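PDB 5J6Q: cell wall binding protein cwp8 from Peptoclostridium difficile, which is a surface-layer-associated protein that probably attaches to the bacterial cell wall through its three CWB2 modules. Local coordinates for residues E399-Q411 with I444-L458. Sequence-based numbering, arbitrary orientation.
Sequences EDRFETSLEIAKQ and IIVTGNELDANAEKL. With SO4 (sulfate ion), chain E.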
loop_
_atom_site.group_PDB
_atom_site.type_symbol
_atom_site.label_atom_id
_atom_site.label_comp_id
_atom_site.label_asym_id
_atom_site.label_seq_id
_atom_site.Cartn_x
_atom_site.Cartn_y
_atom_site.Cartn_z
ATOM N N GLU A 399 7.582 22.448 41.593
ATOM C CA GLU A 399 6.206 22.607 42.106
ATOM C C GLU A 399 5.192 22.836 40.994
ATOM O O GLU A 399 4.019 22.482 41.146
ATOM C CB GLU A 399 6.158 23.792 43.092
ATOM N N ASP A 400 5.634 23.449 39.893
ATOM C CA ASP A 400 4.784 23.700 38.739
ATOM C C ASP A 400 5.649 23.698 37.466
ATOM O O ASP A 400 6.861 23.505 37.545
ATOM C CB ASP A 400 4.015 25.030 38.903
ATOM C CG ASP A 400 4.864 26.229 39.264
ATOM O OD1 ASP A 400 6.011 26.338 38.741
ATOM O OD2 ASP A 400 4.387 27.072 40.053
ATOM N N ARG A 401 5.024 23.924 36.308
ATOM C CA ARG A 401 5.649 23.895 34.980
ATOM C C ARG A 401 6.773 24.880 34.828
ATOM O O ARG A 401 7.779 24.593 34.158
ATOM C CB ARG A 401 4.588 24.197 33.918
ATOM C CG ARG A 401 4.348 25.689 33.790
ATOM C CD ARG A 401 3.150 25.958 32.953
ATOM N NE ARG A 401 1.989 25.402 33.605
ATOM C CZ ARG A 401 0.803 25.288 33.032
ATOM N NH1 ARG A 401 -0.218 24.795 33.716
ATOM N NH2 ARG A 401 0.624 25.651 31.772
ATOM N N PHE A 402 6.596 26.060 35.444
ATOM C CA PHE A 402 7.572 27.128 35.379
ATOM C C PHE A 402 8.821 26.605 36.036
ATOM O O PHE A 402 9.921 26.798 35.531
ATOM C CB PHE A 402 7.065 28.404 36.116
ATOM C CG PHE A 402 5.684 28.847 35.662
ATOM C CD1 PHE A 402 4.569 28.621 36.457
ATOM C CD2 PHE A 402 5.501 29.470 34.428
ATOM C CE1 PHE A 402 3.291 29.005 36.027
ATOM C CE2 PHE A 402 4.229 29.853 34.009
ATOM C CZ PHE A 402 3.130 29.615 34.815
ATOM N N GLU A 403 8.634 25.936 37.178
ATOM C CA GLU A 403 9.749 25.398 37.943
ATOM C C GLU A 403 10.336 24.184 37.244
ATOM O O GLU A 403 11.553 24.025 37.223
ATOM C CB GLU A 403 9.286 25.027 39.357
ATOM C CG GLU A 403 9.044 26.256 40.212
ATOM C CD GLU A 403 8.514 25.906 41.583
ATOM O OE1 GLU A 403 9.035 24.949 42.202
ATOM O OE2 GLU A 403 7.574 26.587 42.037
ATOM N N THR A 404 9.490 23.329 36.678
ATOM C CA THR A 404 10.023 22.184 35.986
ATOM C C THR A 404 10.904 22.630 34.826
ATOM O O THR A 404 11.975 22.054 34.644
ATOM C CB THR A 404 8.872 21.305 35.599
ATOM O OG1 THR A 404 8.287 20.855 36.845
ATOM C CG2 THR A 404 9.309 20.114 34.691
ATOM N N SER A 405 10.528 23.694 34.095
ATOM C CA SER A 405 11.329 24.072 32.954
ATOM C C SER A 405 12.697 24.487 33.407
ATOM O O SER A 405 13.665 24.105 32.768
ATOM C CB SER A 405 10.635 25.143 32.102
ATOM O OG SER A 405 10.692 26.474 32.602
ATOM N N LEU A 406 12.816 25.246 34.532
ATOM C CA LEU A 406 14.174 25.608 35.007
ATOM C C LEU A 406 14.984 24.319 35.401
ATOM O O LEU A 406 16.179 24.228 35.151
ATOM C CB LEU A 406 14.057 26.580 36.202
ATOM C CG LEU A 406 13.183 27.795 35.891
ATOM C CD1 LEU A 406 12.594 28.392 37.185
ATOM C CD2 LEU A 406 14.019 28.829 35.170
ATOM N N GLU A 407 14.344 23.332 35.995
ATOM C CA GLU A 407 15.047 22.086 36.299
ATOM C C GLU A 407 15.548 21.413 35.001
ATOM O O GLU A 407 16.698 20.972 34.949
ATOM C CB GLU A 407 14.124 21.135 37.063
ATOM C CG GLU A 407 13.746 21.687 38.429
ATOM C CD GLU A 407 14.969 21.983 39.294
ATOM O OE1 GLU A 407 14.911 22.943 40.078
ATOM O OE2 GLU A 407 15.993 21.260 39.185
ATOM N N ILE A 408 14.684 21.356 33.931
ATOM C CA ILE A 408 15.106 20.758 32.644
ATOM C C ILE A 408 16.274 21.537 32.199
ATOM O O ILE A 408 17.317 21.003 31.786
ATOM C CB ILE A 408 13.988 20.896 31.554
ATOM C CG1 ILE A 408 12.829 19.966 31.851
ATOM C CG2 ILE A 408 14.549 20.627 30.184
ATOM C CD1 ILE A 408 11.586 20.313 30.946
ATOM N N ALA A 409 16.050 22.865 32.213
ATOM C CA ALA A 409 17.062 23.819 31.809
ATOM C C ALA A 409 18.416 23.497 32.469
ATOM O O ALA A 409 19.445 23.506 31.781
ATOM C CB ALA A 409 16.621 25.209 32.202
ATOM N N LYS A 410 18.407 23.201 33.780
ATOM C CA LYS A 410 19.638 22.909 34.515
ATOM C C LYS A 410 20.331 21.608 34.084
ATOM O O LYS A 410 21.557 21.525 34.189
ATOM C CB LYS A 410 19.330 22.865 36.009
ATOM C CG LYS A 410 19.190 24.244 36.618
ATOM C CD LYS A 410 19.361 24.176 38.145
ATOM C CE LYS A 410 18.205 24.834 38.861
ATOM N NZ LYS A 410 17.695 23.996 39.992
ATOM N N GLN A 411 19.555 20.596 33.610
ATOM C CA GLN A 411 20.090 19.314 33.133
ATOM C C GLN A 411 20.818 19.472 31.789
ATOM O O GLN A 411 21.418 18.516 31.295
ATOM C CB GLN A 411 18.974 18.284 32.942
ATOM C CG GLN A 411 18.295 17.874 34.223
ATOM C CD GLN A 411 19.084 16.788 34.925
ATOM O OE1 GLN A 411 20.165 16.316 34.441
ATOM N NE2 GLN A 411 18.543 16.346 36.055
ATOM N N ILE A 444 14.279 26.057 26.993
ATOM C CA ILE A 444 13.027 26.667 26.717
ATOM C C ILE A 444 12.535 26.988 28.080
ATOM O O ILE A 444 12.166 26.083 28.824
ATOM C CB ILE A 444 12.057 25.686 25.990
ATOM C CG1 ILE A 444 12.476 25.490 24.508
ATOM C CG2 ILE A 444 10.654 26.220 26.089
ATOM C CD1 ILE A 444 11.728 24.275 23.876
ATOM N N ILE A 445 12.490 28.270 28.404
ATOM C CA ILE A 445 12.098 28.658 29.733
ATOM C C ILE A 445 10.674 29.076 29.651
ATOM O O ILE A 445 10.316 29.881 28.786
ATOM C CB ILE A 445 13.055 29.812 30.175
ATOM C CG1 ILE A 445 14.547 29.316 30.172
ATOM C CG2 ILE A 445 12.635 30.315 31.551
ATOM C CD1 ILE A 445 14.747 28.061 31.089
ATOM N N VAL A 446 9.878 28.535 30.517
ATOM C CA VAL A 446 8.464 28.808 30.596
ATOM C C VAL A 446 8.310 29.802 31.769
ATOM O O VAL A 446 8.853 29.519 32.840
ATOM C CB VAL A 446 7.762 27.493 30.885
ATOM C CG1 VAL A 446 6.255 27.692 31.009
ATOM C CG2 VAL A 446 8.079 26.464 29.802
ATOM N N THR A 447 7.545 30.930 31.588
ATOM C CA THR A 447 7.420 31.911 32.663
ATOM C C THR A 447 5.970 32.377 32.885
ATOM O O THR A 447 5.114 32.311 31.981
ATOM C CB THR A 447 8.355 33.114 32.352
ATOM O OG1 THR A 447 8.389 33.986 33.504
ATOM C CG2 THR A 447 7.886 33.913 31.122
ATOM N N GLY A 448 5.700 32.824 34.121
ATOM C CA GLY A 448 4.387 33.313 34.485
ATOM C C GLY A 448 4.420 34.789 34.198
ATOM O O GLY A 448 5.259 35.245 33.430
ATOM N N ASN A 449 3.526 35.540 34.825
ATOM C CA ASN A 449 3.445 36.981 34.601
ATOM C C ASN A 449 4.739 37.718 34.865
ATOM O O ASN A 449 4.983 38.758 34.260
ATOM C CB ASN A 449 2.335 37.554 35.444
ATOM C CG ASN A 449 1.040 37.322 34.745
ATOM O OD1 ASN A 449 0.079 36.832 35.350
ATOM N ND2 ASN A 449 0.961 37.597 33.443
ATOM N N GLU A 450 5.570 37.190 35.752
ATOM C CA GLU A 450 6.854 37.812 36.049
ATOM C C GLU A 450 7.970 36.766 36.140
ATOM O O GLU A 450 7.806 35.707 36.749
ATOM C CB GLU A 450 6.779 38.635 37.349
ATOM C CG GLU A 450 6.437 37.821 38.584
ATOM C CD GLU A 450 6.350 38.684 39.831
ATOM O OE1 GLU A 450 7.126 38.435 40.780
ATOM O OE2 GLU A 450 5.509 39.609 39.858
ATOM N N LEU A 451 9.103 37.081 35.519
ATOM C CA LEU A 451 10.290 36.234 35.481
ATOM C C LEU A 451 10.866 35.959 36.874
ATOM O O LEU A 451 11.118 36.891 37.634
ATOM C CB LEU A 451 11.340 36.941 34.613
ATOM C CG LEU A 451 12.529 36.089 34.198
ATOM C CD1 LEU A 451 12.106 35.045 33.186
ATOM C CD2 LEU A 451 13.583 36.990 33.592
ATOM N N ASP A 452 11.058 34.675 37.199
ATOM C CA ASP A 452 11.622 34.221 38.466
ATOM C C ASP A 452 13.115 34.557 38.525
ATOM O O ASP A 452 13.767 34.647 37.483
ATOM C CB ASP A 452 11.417 32.701 38.609
ATOM C CG ASP A 452 11.878 32.156 39.943
ATOM O OD1 ASP A 452 13.019 31.651 40.014
ATOM O OD2 ASP A 452 11.098 32.234 40.916
ATOM N N ALA A 453 13.656 34.723 39.738
ATOM C CA ALA A 453 15.057 35.082 39.934
ATOM C C ALA A 453 15.990 34.056 39.325
ATOM O O ALA A 453 16.974 34.422 38.686
ATOM C CB ALA A 453 15.349 35.214 41.419
ATOM N N ASN A 454 15.683 32.772 39.511
ATOM C CA ASN A 454 16.531 31.712 38.969
ATOM C C ASN A 454 16.486 31.704 37.453
ATOM O O ASN A 454 17.474 31.340 36.817
ATOM C CB ASN A 454 16.095 30.360 39.514
ATOM C CG ASN A 454 16.327 30.255 40.995
ATOM O OD1 ASN A 454 17.448 29.976 41.434
ATOM N ND2 ASN A 454 15.325 30.489 41.837
ATOM N N ALA A 455 15.352 32.108 36.863
ATOM C CA ALA A 455 15.247 32.150 35.409
ATOM C C ALA A 455 16.198 33.216 34.877
ATOM O O ALA A 455 16.898 32.992 33.894
ATOM C CB ALA A 455 13.819 32.470 34.999
ATOM N N GLU A 456 16.227 34.372 35.548
ATOM C CA GLU A 456 17.085 35.488 35.180
ATOM C C GLU A 456 18.560 35.110 35.334
ATOM O O GLU A 456 19.395 35.553 34.548
ATOM C CB GLU A 456 16.753 36.693 36.073
ATOM C CG GLU A 456 17.503 37.952 35.685
ATOM C CD GLU A 456 16.988 39.180 36.412
ATOM O OE1 GLU A 456 15.755 39.305 36.574
ATOM O OE2 GLU A 456 17.821 40.018 36.815
ATOM N N LYS A 457 18.873 34.289 36.342
ATOM C CA LYS A 457 20.245 33.860 36.603
ATOM C C LYS A 457 20.748 32.915 35.512
ATOM O O LYS A 457 21.935 32.893 35.218
ATOM C CB LYS A 457 20.312 33.162 37.973
ATOM C CG LYS A 457 21.725 32.772 38.385
ATOM C CD LYS A 457 21.708 31.910 39.642
ATOM N N LEU A 458 19.854 32.143 34.906
ATOM C CA LEU A 458 20.248 31.202 33.869
ATOM C C LEU A 458 20.396 31.883 32.514
ATOM O O LEU A 458 21.155 31.407 31.674
ATOM C CB LEU A 458 19.188 30.094 33.783
ATOM C CG LEU A 458 19.663 28.786 33.159
ATOM C CD1 LEU A 458 20.995 28.350 33.736
ATOM C CD2 LEU A 458 18.629 27.723 33.434
HETATM S S SO4 E . 1.019 23.370 36.845
HETATM O O1 SO4 E . 0.577 24.343 37.880
HETATM O O2 SO4 E . -0.034 23.125 35.861
HETATM O O3 SO4 E . 1.298 22.121 37.486
HETATM O O4 SO4 E . 2.214 23.943 36.218
#
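Ser405 OG, held between the backbone N and the carbonyl carbon (chi1 78°) at the middle of the contact, accepts a nearly straight bond from Val446 N at 3.0 Å and donates to Phe402 O one turn back, which fixes its rotation and joins helix 401-410 to edge strand 444-447. The strand runs almost antiparallel to this helix, at 160°.

Packing is tight toward the helix C-terminus. Ala409 CB rests against Ile445 CD1 and Leu458 CD2, the latter at 3.4 Å, closer than usual for two carbons. Leu406 reaches with CD2 to Ala455 CA at 3.5 Å, filling the angle between strand 444-447 and helix 453-459.

The N-terminal end is more open to solvent, although the Phe402 ring lies near the Thr447-Gly448 peptide, meeting it obliquely and presenting its edge to Val446 O. Arg401 CG lies over the centre of one ring face, 3.8 Å above the plane, and sits loosely, 3.9 Å from Val446 CG1. Bent at chi3, exposed Arg401 turns the edge of its guanidinium to a sulfate, probably from the crystallisation liquor, which NE, NH1 and the backbone N bind. At the other margin, Asp452 OD1 caps helix 453-459 through Asn454 N.

Both segments belong to one CWB2 module, in which strand 444-447 pairs in parallel with strand 418-423 and helix 475-484 packs on Thr447; helix 322-327, from the preceding CWB2 range, touches Ile444 and Val446.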